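Local coordinates for cupin type-2 domain-containing protein (Streptococcus pyogenes, PDB 1YHF) that is of unknown function but adopts the cupin beta-barrel fold, whose relatives often hold a metal or small molecule inside the barrel, at residues Ser5-Ile10 and Arg32-Arg37; Gln20-Glu25 and Val44-Lys49; Ala71-Asp76 and His96-Val101. One frame throughout, in Å; residues are numbered along the deposited sequence.

Contact 1. Residues Ser5-Ile10 and Arg32-Arg37; sequences SYINNI and RTLVQR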
ATOM      1  N   SER A   5      -7.407  -9.732  18.425  1.00 32.29           N
ATOM      2  CA  SER A   5      -6.288  -9.274  17.629  1.00 31.31           C
ATOM      3  C   SER A   5      -6.838  -8.173  16.743  1.00 30.40           C
ATOM      4  O   SER A   5      -7.974  -8.267  16.284  1.00 28.59           O
ATOM      5  CB  SER A   5      -5.703 -10.436  16.804  1.00 31.91           C
ATOM      6  OG  SER A   5      -4.808  -9.953  15.812  1.00 34.73           O
ATOM      7  N   TYR A   6      -6.026  -7.136  16.516  1.00 28.66           N
ATOM      8  CA  TYR A   6      -6.457  -5.934  15.811  1.00 28.27           C
ATOM      9  C   TYR A   6      -5.597  -5.717  14.569  1.00 27.58           C
ATOM     10  O   TYR A   6      -6.053  -5.165  13.586  1.00 27.33           O
ATOM     11  CB  TYR A   6      -6.404  -4.715  16.758  1.00 28.39           C
ATOM     12  CG  TYR A   6      -7.197  -4.969  18.009  1.00 29.23           C
ATOM     13  CD1 TYR A   6      -8.590  -5.010  17.967  1.00 29.27           C
ATOM     14  CD2 TYR A   6      -6.560  -5.246  19.218  1.00 28.66           C
ATOM     15  CE1 TYR A   6      -9.330  -5.281  19.089  1.00 30.31           C
ATOM     16  CE2 TYR A   6      -7.299  -5.521  20.362  1.00 30.66           C
ATOM     17  CZ  TYR A   6      -8.684  -5.533  20.284  1.00 30.37           C
ATOM     18  OH  TYR A   6      -9.442  -5.806  21.398  1.00 31.27           O
ATOM     19  N   ILE A   7      -4.363  -6.195  14.637  1.00 27.17           N
ATOM     20  CA  ILE A   7      -3.461  -6.217  13.489  1.00 28.03           C
ATOM     21  C   ILE A   7      -3.314  -7.686  13.120  1.00 28.11           C
ATOM     22  O   ILE A   7      -2.716  -8.473  13.864  1.00 27.46           O
ATOM     23  CB  ILE A   7      -2.096  -5.524  13.802  1.00 27.62           C
ATOM     24  CG1 ILE A   7      -2.310  -4.024  13.997  1.00 27.29           C
ATOM     25  CG2 ILE A   7      -1.055  -5.810  12.699  1.00 29.05           C
ATOM     26  CD1 ILE A   7      -1.053  -3.245  14.402  1.00 27.67           C
ATOM     27  N   ASN A   8      -3.916  -8.039  11.983  1.00 28.55           N
ATOM     28  CA  ASN A   8      -4.133  -9.432  11.567  1.00 28.25           C
ATOM     29  C   ASN A   8      -3.236  -9.857  10.424  1.00 28.11           C
ATOM     30  O   ASN A   8      -2.574  -9.014   9.813  1.00 27.13           O
ATOM     31  CB  ASN A   8      -5.605  -9.627  11.204  1.00 28.66           C
ATOM     32  CG  ASN A   8      -6.523  -9.340  12.377  1.00 31.20           C
ATOM     33  OD1 ASN A   8      -7.538  -8.663  12.248  1.00 36.65           O
ATOM     34  ND2 ASN A   8      -6.145  -9.823  13.531  1.00 29.94           N
ATOM     35  N   ASN A   9      -3.170 -11.170  10.180  1.00 28.09           N
ATOM     36  CA  ASN A   9      -2.471 -11.735   9.009  1.00 28.50           C
ATOM     37  C   ASN A   9      -0.970 -11.494   9.013  1.00 29.13           C
ATOM     38  O   ASN A   9      -0.331 -11.428   7.951  1.00 28.65           O
ATOM     39  CB  ASN A   9      -3.095 -11.222   7.683  1.00 28.02           C
ATOM     40  CG  ASN A   9      -4.534 -11.683   7.502  1.00 28.26           C
ATOM     41  OD1 ASN A   9      -5.437 -10.890   7.183  1.00 31.35           O
ATOM     42  ND2 ASN A   9      -4.761 -12.948   7.725  1.00 24.73           N
ATOM     43  N   ILE A  10      -0.430 -11.369  10.225  1.00 29.39           N
ATOM     44  CA  ILE A  10       0.976 -11.130  10.466  1.00 29.94           C
ATOM     45  C   ILE A  10       1.290 -11.563  11.894  1.00 29.70           C
ATOM     46  O   ILE A  10       0.514 -11.324  12.803  1.00 29.87           O
ATOM     47  CB  ILE A  10       1.355  -9.627  10.198  1.00 30.65           C
ATOM     48  CG1 ILE A  10       2.856  -9.431  10.046  1.00 30.68           C
ATOM     49  CG2 ILE A  10       0.725  -8.657  11.214  1.00 30.49           C
ATOM     50  CD1 ILE A  10       3.209  -8.008   9.532  1.00 30.51           C
ATOM     51  N   ARG A  32      -1.155  -8.523   1.758  1.00 24.41           N
ATOM     52  CA  ARG A  32      -1.361  -9.017   3.076  1.00 24.67           C
ATOM     53  C   ARG A  32      -2.105  -7.920   3.795  1.00 24.94           C
ATOM     54  O   ARG A  32      -1.549  -6.838   4.044  1.00 24.05           O
ATOM     55  CB  ARG A  32      -0.013  -9.289   3.735  1.00 24.93           C
ATOM     56  CG  ARG A  32      -0.124 -10.072   5.010  1.00 25.58           C
ATOM     57  CD  ARG A  32       1.264 -10.325   5.570  1.00 25.21           C
ATOM     58  NE  ARG A  32       2.026 -11.334   4.818  1.00 26.17           N
ATOM     59  CZ  ARG A  32       2.155 -12.612   5.166  1.00 27.45           C
ATOM     60  NH1 ARG A  32       1.521 -13.112   6.244  1.00 25.64           N
ATOM     61  NH2 ARG A  32       2.920 -13.402   4.420  1.00 26.59           N
ATOM     62  N   THR A  33      -3.379  -8.189   4.086  1.00 24.47           N
ATOM     63  CA  THR A  33      -4.255  -7.184   4.680  1.00 24.72           C
ATOM     64  C   THR A  33      -4.258  -7.255   6.208  1.00 24.68           C
ATOM     65  O   THR A  33      -4.857  -8.159   6.806  1.00 24.19           O
ATOM     66  CB  THR A  33      -5.689  -7.262   4.122  1.00 25.10           C
ATOM     67  OG1 THR A  33      -5.650  -7.198   2.696  1.00 25.11           O
ATOM     68  CG2 THR A  33      -6.552  -6.119   4.652  1.00 26.50           C
ATOM     69  N   LEU A  34      -3.580  -6.285   6.814  1.00 24.03           N
ATOM     70  CA  LEU A  34      -3.428  -6.154   8.275  1.00 25.22           C
ATOM     71  C   LEU A  34      -4.674  -5.703   9.017  1.00 25.24           C
ATOM     72  O   LEU A  34      -4.983  -6.212  10.098  1.00 25.65           O
ATOM     73  CB  LEU A  34      -2.276  -5.184   8.563  1.00 24.77           C
ATOM     74  CG  LEU A  34      -0.876  -5.828   8.562  1.00 28.16           C
ATOM     75  CD1 LEU A  34      -0.698  -7.006   7.587  1.00 28.26           C
ATOM     76  CD2 LEU A  34       0.172  -4.811   8.369  1.00 26.51           C
ATOM     77  N   VAL A  35      -5.395  -4.756   8.421  1.00 25.60           N
ATOM     78  CA  VAL A  35      -6.606  -4.189   9.017  1.00 25.71           C
ATOM     79  C   VAL A  35      -7.570  -3.892   7.896  1.00 26.42           C
ATOM     80  O   VAL A  35      -7.186  -3.334   6.862  1.00 24.58           O
ATOM     81  CB  VAL A  35      -6.354  -2.862   9.783  1.00 25.27           C
ATOM     82  CG1 VAL A  35      -7.651  -2.367  10.420  1.00 25.62           C
ATOM     83  CG2 VAL A  35      -5.306  -3.030  10.855  1.00 26.59           C
ATOM     84  N   GLN A  36      -8.822  -4.281   8.090  1.00 27.23           N
ATOM     85  CA  GLN A  36      -9.863  -3.955   7.119  1.00 30.15           C
ATOM     86  C   GLN A  36     -11.132  -3.623   7.884  1.00 29.94           C
ATOM     87  O   GLN A  36     -11.951  -4.506   8.138  1.00 29.81           O
ATOM     88  CB  GLN A  36     -10.075  -5.126   6.135  1.00 29.29           C
ATOM     89  CG  GLN A  36     -11.153  -4.908   5.042  1.00 33.28           C
ATOM     90  CD  GLN A  36     -10.972  -5.852   3.831  1.00 34.97           C
ATOM     91  OE1 GLN A  36     -10.334  -6.909   3.921  1.00 40.33           O
ATOM     92  NE2 GLN A  36     -11.538  -5.456   2.690  1.00 42.54           N
ATOM     93  N   ARG A  37     -11.273  -2.363   8.291  1.00 30.38           N
ATOM     94  CA  ARG A  37     -12.479  -1.939   9.027  1.00 31.46           C
ATOM     95  C   ARG A  37     -13.061  -0.661   8.429  1.00 31.18           C
ATOM     96  O   ARG A  37     -12.494  -0.082   7.510  1.00 30.96           O
ATOM     97  CB  ARG A  37     -12.188  -1.740  10.527  1.00 31.42           C
ATOM     98  CG  ARG A  37     -10.988  -0.867  10.784  1.00 33.53           C
ATOM     99  CD  ARG A  37     -10.967  -0.236  12.155  1.00 36.01           C
ATOM    100  NE  ARG A  37     -10.431  -1.127  13.170  1.00 37.41           N
ATOM    101  CZ  ARG A  37      -9.829  -0.723  14.290  1.00 37.50           C
ATOM    102  NH1 ARG A  37      -9.638   0.573  14.538  1.00 37.46           N
ATOM    103  NH2 ARG A  37      -9.397  -1.629  15.158  1.00 35.75           N
TER

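Contact 2. Residues Gln20-Glu25 and Val44-Lys49; sequences QEVMIE and VFSLDK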
ATOM      1  N   GLN A  20       9.711  -9.336   3.124  1.00 31.43           N
ATOM      2  CA  GLN A  20       9.669 -10.797   3.075  1.00 32.42           C
ATOM      3  C   GLN A  20       8.267 -11.334   3.324  1.00 31.90           C
ATOM      4  O   GLN A  20       8.001 -12.489   3.022  1.00 32.18           O
ATOM      5  CB  GLN A  20      10.655 -11.453   4.062  1.00 32.40           C
ATOM      6  CG  GLN A  20      12.110 -11.012   3.927  1.00 35.60           C
ATOM      7  CD  GLN A  20      12.671 -11.119   2.513  1.00 41.42           C
ATOM      8  OE1 GLN A  20      12.841 -12.224   1.978  1.00 41.75           O
ATOM      9  NE2 GLN A  20      12.988  -9.959   1.903  1.00 43.77           N
ATOM     10  N   GLU A  21       7.386 -10.503   3.874  1.00 31.60           N
ATOM     11  CA  GLU A  21       6.026 -10.916   4.194  1.00 31.66           C
ATOM     12  C   GLU A  21       5.144 -10.924   2.953  1.00 30.91           C
ATOM     13  O   GLU A  21       4.130 -11.620   2.927  1.00 30.94           O
ATOM     14  CB  GLU A  21       5.394 -10.011   5.266  1.00 32.50           C
ATOM     15  CG  GLU A  21       6.046 -10.084   6.653  1.00 34.45           C
ATOM     16  CD  GLU A  21       5.854 -11.420   7.347  1.00 39.82           C
ATOM     17  OE1 GLU A  21       4.695 -11.853   7.544  1.00 41.52           O
ATOM     18  OE2 GLU A  21       6.878 -12.035   7.716  1.00 43.50           O
ATOM     19  N   VAL A  22       5.513 -10.125   1.947  1.00 29.50           N
ATOM     20  CA  VAL A  22       4.786 -10.059   0.677  1.00 29.36           C
ATOM     21  C   VAL A  22       5.787 -10.069  -0.482  1.00 29.10           C
ATOM     22  O   VAL A  22       6.312  -9.027  -0.888  1.00 27.73           O
ATOM     23  CB  VAL A  22       3.808  -8.837   0.594  1.00 29.16           C
ATOM     24  CG1 VAL A  22       2.909  -8.971  -0.604  1.00 31.12           C
ATOM     25  CG2 VAL A  22       2.912  -8.784   1.812  1.00 30.20           C
HETATM   26  N   MSE A  23       6.068 -11.275  -0.980  1.00 28.93           N
HETATM   27  CA  MSE A  23       7.054 -11.467  -2.030  1.00 30.48           C
HETATM   28  C   MSE A  23       6.566 -10.907  -3.371  1.00 29.69           C
HETATM   29  O   MSE A  23       5.364 -10.790  -3.605  1.00 29.24           O
HETATM   30  CB  MSE A  23       7.419 -12.956  -2.135  1.00 31.08           C
HETATM   31  CG  MSE A  23       7.932 -13.537  -0.789  1.00 35.49           C
HETATM   32 SE   MSE A  23       9.700 -12.812  -0.339  0.74 45.40          SE
HETATM   33  CE  MSE A  23      10.709 -14.025  -1.464  1.00 42.88           C
ATOM     34  N   ILE A  24       7.502 -10.505  -4.225  1.00 29.36           N
ATOM     35  CA  ILE A  24       7.157 -10.052  -5.573  1.00 29.41           C
ATOM     36  C   ILE A  24       6.953 -11.296  -6.437  1.00 29.98           C
ATOM     37  O   ILE A  24       7.828 -12.162  -6.478  1.00 29.64           O
ATOM     38  CB  ILE A  24       8.265  -9.149  -6.175  1.00 29.09           C
ATOM     39  CG1 ILE A  24       8.335  -7.812  -5.428  1.00 28.82           C
ATOM     40  CG2 ILE A  24       8.020  -8.941  -7.661  1.00 29.93           C
ATOM     41  CD1 ILE A  24       9.650  -7.060  -5.565  1.00 30.33           C
ATOM     42  N   GLU A  25       5.806 -11.420  -7.101  1.00 30.05           N
ATOM     43  CA  GLU A  25       5.587 -12.605  -7.945  1.00 30.78           C
ATOM     44  C   GLU A  25       5.363 -12.217  -9.396  1.00 30.69           C
ATOM     45  O   GLU A  25       4.645 -11.249  -9.679  1.00 30.46           O
ATOM     46  CB  GLU A  25       4.410 -13.468  -7.454  1.00 30.94           C
ATOM     47  CG  GLU A  25       4.437 -13.884  -5.964  1.00 33.70           C
ATOM     48  CD  GLU A  25       5.520 -14.908  -5.631  1.00 37.62           C
ATOM     49  OE1 GLU A  25       6.035 -15.571  -6.559  1.00 39.71           O
ATOM     50  OE2 GLU A  25       5.870 -15.026  -4.434  1.00 39.58           O
ATOM     51  N   VAL A  44      -0.101  -4.551   3.209  1.00 25.43           N
ATOM     52  CA  VAL A  44       1.207  -4.638   2.551  1.00 24.54           C
ATOM     53  C   VAL A  44       0.982  -5.218   1.146  1.00 24.13           C
ATOM     54  O   VAL A  44       0.279  -6.196   0.993  1.00 23.18           O
ATOM     55  CB  VAL A  44       2.177  -5.528   3.339  1.00 24.03           C
ATOM     56  CG1 VAL A  44       3.615  -5.407   2.728  1.00 25.68           C
ATOM     57  CG2 VAL A  44       2.201  -5.088   4.793  1.00 24.67           C
ATOM     58  N   PHE A  45       1.558  -4.585   0.136  1.00 24.08           N
ATOM     59  CA  PHE A  45       1.372  -4.987  -1.259  1.00 25.29           C
ATOM     60  C   PHE A  45       2.705  -5.337  -1.897  1.00 25.27           C
ATOM     61  O   PHE A  45       3.742  -4.810  -1.507  1.00 25.45           O
ATOM     62  CB  PHE A  45       0.829  -3.815  -2.074  1.00 26.14           C
ATOM     63  CG  PHE A  45      -0.652  -3.614  -1.976  1.00 27.54           C
ATOM     64  CD1 PHE A  45      -1.522  -4.372  -2.766  1.00 30.10           C
ATOM     65  CD2 PHE A  45      -1.182  -2.636  -1.141  1.00 29.00           C
ATOM     66  CE1 PHE A  45      -2.910  -4.166  -2.715  1.00 29.88           C
ATOM     67  CE2 PHE A  45      -2.564  -2.433  -1.064  1.00 29.24           C
ATOM     68  CZ  PHE A  45      -3.434  -3.197  -1.868  1.00 29.27           C
ATOM     69  N   SER A  46       2.675  -6.198  -2.905  1.00 25.13           N
ATOM     70  CA  SER A  46       3.759  -6.241  -3.870  1.00 25.15           C
ATOM     71  C   SER A  46       3.131  -6.207  -5.261  1.00 25.51           C
ATOM     72  O   SER A  46       2.140  -6.865  -5.493  1.00 24.56           O
ATOM     73  CB  SER A  46       4.590  -7.513  -3.696  1.00 25.09           C
ATOM     74  OG  SER A  46       3.909  -8.639  -4.212  1.00 25.57           O
ATOM     75  N   LEU A  47       3.726  -5.457  -6.179  1.00 26.13           N
ATOM     76  CA  LEU A  47       3.321  -5.504  -7.583  1.00 26.01           C
ATOM     77  C   LEU A  47       4.549  -5.812  -8.401  1.00 27.08           C
ATOM     78  O   LEU A  47       5.582  -5.179  -8.197  1.00 27.89           O
ATOM     79  CB  LEU A  47       2.763  -4.161  -8.028  1.00 25.46           C
ATOM     80  CG  LEU A  47       1.363  -3.697  -7.600  1.00 24.24           C
ATOM     81  CD1 LEU A  47       1.227  -3.412  -6.090  1.00 21.62           C
ATOM     82  CD2 LEU A  47       0.967  -2.459  -8.396  1.00 25.89           C
ATOM     83  N   ASP A  48       4.454  -6.757  -9.332  1.00 26.88           N
ATOM     84  CA  ASP A  48       5.532  -6.946 -10.301  1.00 27.92           C
ATOM     85  C   ASP A  48       5.573  -5.764 -11.249  1.00 28.02           C
ATOM     86  O   ASP A  48       4.582  -5.035 -11.403  1.00 27.07           O
ATOM     87  CB  ASP A  48       5.344  -8.240 -11.108  1.00 28.49           C
ATOM     88  CG  ASP A  48       6.640  -8.703 -11.813  1.00 30.54           C
ATOM     89  OD1 ASP A  48       7.742  -8.239 -11.432  1.00 29.06           O
ATOM     90  OD2 ASP A  48       6.543  -9.518 -12.765  1.00 29.64           O
ATOM     91  N   LYS A  49       6.727  -5.584 -11.882  1.00 28.40           N
ATOM     92  CA  LYS A  49       6.932  -4.563 -12.897  1.00 29.30           C
ATOM     93  C   LYS A  49       5.802  -4.579 -13.927  1.00 28.99           C
ATOM     94  O   LYS A  49       5.426  -5.648 -14.424  1.00 28.67           O
ATOM     95  CB  LYS A  49       8.296  -4.774 -13.570  1.00 29.29           C
ATOM     96  CG  LYS A  49       8.567  -3.867 -14.761  1.00 33.89           C
ATOM     97  CD  LYS A  49      10.059  -3.760 -15.083  1.00 38.02           C
ATOM     98  CE  LYS A  49      10.571  -5.042 -15.719  1.00 42.13           C
ATOM     99  NZ  LYS A  49      12.068  -5.056 -15.785  1.00 46.50           N
TER
HETATM  100  O   HOH W   1       4.112  -9.209  -6.840  1.00 26.01           O

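Contact 3. Residues Ala71-Asp76 and His96-Val101; sequences AEITID and HALYAV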
ATOM      1  N   ALA A  71       7.745   3.270  -7.830  1.00 29.35           N
ATOM      2  CA  ALA A  71       6.337   3.306  -8.160  1.00 29.87           C
ATOM      3  C   ALA A  71       6.028   4.657  -8.745  1.00 30.24           C
ATOM      4  O   ALA A  71       6.553   5.661  -8.281  1.00 31.69           O
ATOM      5  CB  ALA A  71       5.468   3.059  -6.904  1.00 29.41           C
ATOM      6  N   GLU A  72       5.171   4.677  -9.759  1.00 30.77           N
ATOM      7  CA  GLU A  72       4.656   5.914 -10.300  1.00 30.77           C
ATOM      8  C   GLU A  72       3.261   6.151  -9.780  1.00 30.96           C
ATOM      9  O   GLU A  72       2.330   5.363 -10.025  1.00 31.19           O
ATOM     10  CB  GLU A  72       4.646   5.889 -11.809  1.00 31.17           C
ATOM     11  CG  GLU A  72       4.351   7.228 -12.440  1.00 32.04           C
ATOM     12  CD  GLU A  72       4.589   7.180 -13.937  1.00 36.14           C
ATOM     13  OE1 GLU A  72       3.874   6.418 -14.624  1.00 37.20           O
ATOM     14  OE2 GLU A  72       5.503   7.878 -14.423  1.00 35.87           O
ATOM     15  N   ILE A  73       3.137   7.247  -9.046  1.00 30.72           N
ATOM     16  CA  ILE A  73       1.905   7.594  -8.399  1.00 30.60           C
ATOM     17  C   ILE A  73       1.303   8.801  -9.100  1.00 30.70           C
ATOM     18  O   ILE A  73       1.971   9.784  -9.357  1.00 30.28           O
ATOM     19  CB  ILE A  73       2.129   7.775  -6.868  1.00 31.13           C
ATOM     20  CG1 ILE A  73       2.670   6.438  -6.308  1.00 30.92           C
ATOM     21  CG2 ILE A  73       0.865   8.301  -6.172  1.00 30.20           C
ATOM     22  CD1 ILE A  73       2.672   6.298  -4.842  1.00 33.75           C
ATOM     23  N   THR A  74       0.032   8.679  -9.438  1.00 30.73           N
ATOM     24  CA  THR A  74      -0.729   9.774 -10.021  1.00 31.38           C
ATOM     25  C   THR A  74      -1.714  10.241  -8.984  1.00 31.66           C
ATOM     26  O   THR A  74      -2.402   9.423  -8.366  1.00 31.60           O
ATOM     27  CB  THR A  74      -1.523   9.298 -11.257  1.00 31.13           C
ATOM     28  OG1 THR A  74      -0.618   8.671 -12.166  1.00 30.88           O
ATOM     29  CG2 THR A  74      -2.213  10.460 -11.943  1.00 32.19           C
ATOM     30  N   ILE A  75      -1.754  11.548  -8.778  1.00 31.30           N
ATOM     31  CA  ILE A  75      -2.730  12.158  -7.888  1.00 32.01           C
ATOM     32  C   ILE A  75      -3.389  13.261  -8.702  1.00 32.46           C
ATOM     33  O   ILE A  75      -2.733  14.227  -9.071  1.00 32.44           O
ATOM     34  CB  ILE A  75      -2.086  12.725  -6.590  1.00 31.57           C
ATOM     35  CG1 ILE A  75      -1.381  11.621  -5.795  1.00 30.88           C
ATOM     36  CG2 ILE A  75      -3.141  13.436  -5.737  1.00 31.90           C
ATOM     37  CD1 ILE A  75      -0.690  12.124  -4.521  1.00 30.98           C
ATOM     38  N   ASP A  76      -4.675  13.076  -9.004  1.00 33.74           N
ATOM     39  CA  ASP A  76      -5.413  13.925  -9.959  1.00 35.60           C
ATOM     40  C   ASP A  76      -4.683  13.941 -11.303  1.00 36.16           C
ATOM     41  O   ASP A  76      -4.676  12.944 -12.015  1.00 36.05           O
ATOM     42  CB  ASP A  76      -5.616  15.341  -9.412  1.00 35.59           C
ATOM     43  CG  ASP A  76      -6.685  16.125 -10.172  1.00 38.29           C
ATOM     44  OD1 ASP A  76      -7.469  15.532 -10.961  1.00 40.19           O
ATOM     45  OD2 ASP A  76      -6.737  17.356  -9.967  1.00 39.25           O
ATOM     46  N   HIS A  96      -6.492   8.854  -7.579  1.00 28.41           N
ATOM     47  CA  HIS A  96      -5.100   8.422  -7.637  1.00 28.48           C
ATOM     48  C   HIS A  96      -4.986   7.065  -8.311  1.00 28.63           C
ATOM     49  O   HIS A  96      -5.956   6.303  -8.397  1.00 28.13           O
ATOM     50  CB  HIS A  96      -4.434   8.396  -6.240  1.00 27.88           C
ATOM     51  CG  HIS A  96      -5.255   7.727  -5.176  1.00 29.07           C
ATOM     52  ND1 HIS A  96      -5.437   6.362  -5.117  1.00 29.65           N
ATOM     53  CD2 HIS A  96      -5.917   8.239  -4.112  1.00 29.48           C
ATOM     54  CE1 HIS A  96      -6.191   6.062  -4.073  1.00 30.39           C
ATOM     55  NE2 HIS A  96      -6.505   7.184  -3.451  1.00 31.98           N
ATOM     56  N   ALA A  97      -3.788   6.789  -8.799  1.00 28.80           N
ATOM     57  CA  ALA A  97      -3.468   5.530  -9.445  1.00 29.21           C
ATOM     58  C   ALA A  97      -2.021   5.213  -9.140  1.00 28.93           C
ATOM     59  O   ALA A  97      -1.250   6.113  -8.776  1.00 29.34           O
ATOM     60  CB  ALA A  97      -3.714   5.620 -10.960  1.00 29.18           C
ATOM     61  N   LEU A  98      -1.650   3.943  -9.279  1.00 29.04           N
ATOM     62  CA  LEU A  98      -0.278   3.506  -9.033  1.00 29.10           C
ATOM     63  C   LEU A  98       0.180   2.565 -10.155  1.00 29.64           C
ATOM     64  O   LEU A  98      -0.549   1.637 -10.517  1.00 29.81           O
ATOM     65  CB  LEU A  98      -0.147   2.807  -7.657  1.00 29.26           C
ATOM     66  CG  LEU A  98      -0.580   3.560  -6.365  1.00 29.70           C
ATOM     67  CD1 LEU A  98      -2.092   3.450  -6.065  1.00 30.56           C
ATOM     68  CD2 LEU A  98       0.207   3.114  -5.148  1.00 28.63           C
ATOM     69  N   TYR A  99       1.365   2.826 -10.715  1.00 29.08           N
ATOM     70  CA  TYR A  99       1.937   1.980 -11.743  1.00 29.07           C
ATOM     71  C   TYR A  99       3.317   1.500 -11.310  1.00 28.40           C
ATOM     72  O   TYR A  99       4.150   2.295 -10.842  1.00 28.26           O
ATOM     73  CB  TYR A  99       2.008   2.720 -13.083  1.00 29.74           C
ATOM     74  CG  TYR A  99       2.727   1.964 -14.172  1.00 31.47           C
ATOM     75  CD1 TYR A  99       2.135   0.861 -14.787  1.00 31.45           C
ATOM     76  CD2 TYR A  99       3.999   2.353 -14.589  1.00 32.44           C
ATOM     77  CE1 TYR A  99       2.780   0.164 -15.791  1.00 32.48           C
ATOM     78  CE2 TYR A  99       4.657   1.665 -15.602  1.00 33.67           C
ATOM     79  CZ  TYR A  99       4.042   0.577 -16.201  1.00 32.29           C
ATOM     80  OH  TYR A  99       4.696  -0.119 -17.182  1.00 32.04           O
ATOM     81  N   ALA A 100       3.548   0.197 -11.437  1.00 27.87           N
ATOM     82  CA  ALA A 100       4.821  -0.397 -11.036  1.00 27.89           C
ATOM     83  C   ALA A 100       5.865  -0.165 -12.132  1.00 27.99           C
ATOM     84  O   ALA A 100       5.992  -0.956 -13.064  1.00 27.75           O
ATOM     85  CB  ALA A 100       4.648  -1.897 -10.736  1.00 27.35           C
ATOM     86  N   VAL A 101       6.582   0.946 -12.037  1.00 28.47           N
ATOM     87  CA  VAL A 101       7.706   1.217 -12.941  1.00 29.29           C
ATOM     88  C   VAL A 101       8.724   0.074 -12.909  1.00 29.81           C
ATOM     89  O   VAL A 101       9.206  -0.386 -13.957  1.00 29.92           O
ATOM     90  CB  VAL A 101       8.411   2.539 -12.596  1.00 29.37           C
ATOM     91  CG1 VAL A 101       9.575   2.792 -13.581  1.00 29.68           C
ATOM     92  CG2 VAL A 101       7.426   3.678 -12.652  1.00 30.12           C
TER

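Contact 1. Residues Ser5-Ile10 and Arg32-Arg37
The flat guanidinium of Arg32 meets Asn9 with its edge: NH1 gives an N-H to Asn9 O at 3.0 Å, and the acceptor lies almost exactly in the guanidinium plane. The bond is nearly straight at the hydrogen (176°), although the donor stands above the carbonyl plane of Asn9. An extended start and a bend at chi3 (-73°) bring the group there, with CD of Arg32 also 3.1 Å from Asn9 O. NH2 of Arg32 binds the carbonyl of Glu21, so one long, branched donor ties a loop carbonyl and one from the short helix 18-21 to the strand. The other flat pair is looser, Tyr6 CD1 lying 4.5 Å from Arg37 NH2, close to the guanidinium plane and at its edge.

Between these ends, residues 5-10 run antiparallel to strand 29-37, an edge strand of the five-stranded sheet, at the classic beta bulge where Leu34 and Val35 both face Ile42. At this corner Leu34 O accepts Asn8 N at 2.8 Å, in the carbonyl plane and on a lone pair. In return Leu34 CA approaches Asn8 O at 3.4 Å in a CA-H...O contact. Leu34, buried and branched, suits the seam: its CG meets Ile7 CG2 at 4.1 Å and Ile10 CG2 at 4.2 Å, both isoleucines lying aslant to it. Beyond the bulge, Val35 CG2 sits 3.5 Å from Tyr6 O.

Contact 2. Residues Gln20-Glu25 and Val44-Lys49
Val22 and Val44 form the tight end of this contact, CG2 of Val22 lying 3.6 Å from CG1 of Val44 as the two side chains pass antiparallel to one another. With CG1 of Val22 anti to its backbone N (chi1 -169°), the two methyls divide the work: CG2 takes Val44, while CG1 rests 3.6 Å from Ser46 N. Short, beta-branched valines suit the place, since they pack closely between loop and strand without a flexible tail. Leu30 and Arg32 of the neighbouring strand 29-37 also touch Val22, which is buried.

Farther along, the chain after the short helix 18-21 runs nearly parallel to strand 40-47, with end-to-end directions 15° apart, but it makes no backbone ladder with it. The direct polar link is made by one side chain. Ser46 OG, held between its backbone N and carbonyl carbon (chi1 75°), donates to Met23 O at 2.7 Å from above the carbonyl plane. The same OG accepts a bond from a water, 2.7 Å away, whose oxygen in turn accepts Glu25 N at 2.8 Å.

The looser side lies toward Glu25 and Asp48. Ile24 lies roughly perpendicular to Asp48, its CG2 3.8 Å from OD1, and Glu25 O comes nearest to CB of Asp48, at 3.4 Å. The selenomethionine at Met23 points away and is exposed, whereas Asp48 turns OD2 to the backbone N of Asp27. A small hydroxyl that both gives and accepts is therefore the polar tie between loop and strand: Ser46 is buried, yet its oxygen is satisfied in both roles, and the water carries its reach on to a loop amide.

Contact 3. Residues Ala71-Asp76 and His96-Val101
Two central strands of the four-stranded antiparallel sheet of the cupin barrel, 70-75 and 96-100, pair here, their axes 4.7 Å apart and 168° from one N-to-C direction to the other. Glu72 and Tyr99 make a hydrogen-bonded pair: Glu72 N to Tyr99 O and Tyr99 N to Glu72 O are both 2.8 Å. Thr74 and Ala97 form the next hydrogen-bonded pair, with Thr74 N to Ala97 O at 2.9 Å and a more bent return bond from Ala97 N to Thr74 O.

Glu72, Thr74, Ala97 and Tyr99 share one face. Glu72 reaches out with chi1 near trans (-170°) and an extended chain, passing obliquely by the Tyr99 side chain; carboxylate and ring planes are 36° apart, and OE1 of Glu72 stands 4.1 Å from CD2 of Tyr99. Glu72 OE2 is held by a salt bridge to Arg81, so an acid is well placed on this partly exposed face. Val101, just past the strand, lays CG2 3.7 Å from CB of Glu72 and shields the aliphatic stem. Ala97, with only a methyl, fits beside the branched Thr74.

Ile73, Ile75, His96 and Leu98 line the other face, which in a cupin looks into the barrel. Ile73 and Leu98 are neighbours with their ends directed alike, CD1 of Ile73 4.0 Å from CD2 of Leu98; apolar branches suit this buried surface, to which Ile88 and Met90 of the opposing sheet add. In the non-hydrogen-bonded pair with Ile75, His96 turns its ring away from strand 70-75 and sets it edge-to-face with the ring of His56.

Along the chain, contacts 1 and 2 interlock, their segments alternating, and contact 3 follows after both. Contacts 1 and 2 have centres about 17 Å apart and share the five-stranded sheet, where strands 29-37 and 40-47 are neighbours; a probable hydrogen bond from Val44 N to Arg32 O, 2.8 Å long, joins the two strands. Contact 3 belongs to the four-stranded sheet, its centre about 16 Å from that of contact 2, and Ala100 CB meets Asp48 O at 3.2 Å. Contacts 1 and 3 lie on opposite sides of the chain's centre, about 24 Å between centres. The N-terminal segments thus pack on the first two strands of one sheet, while contact 3 pairs the two central strands of the other.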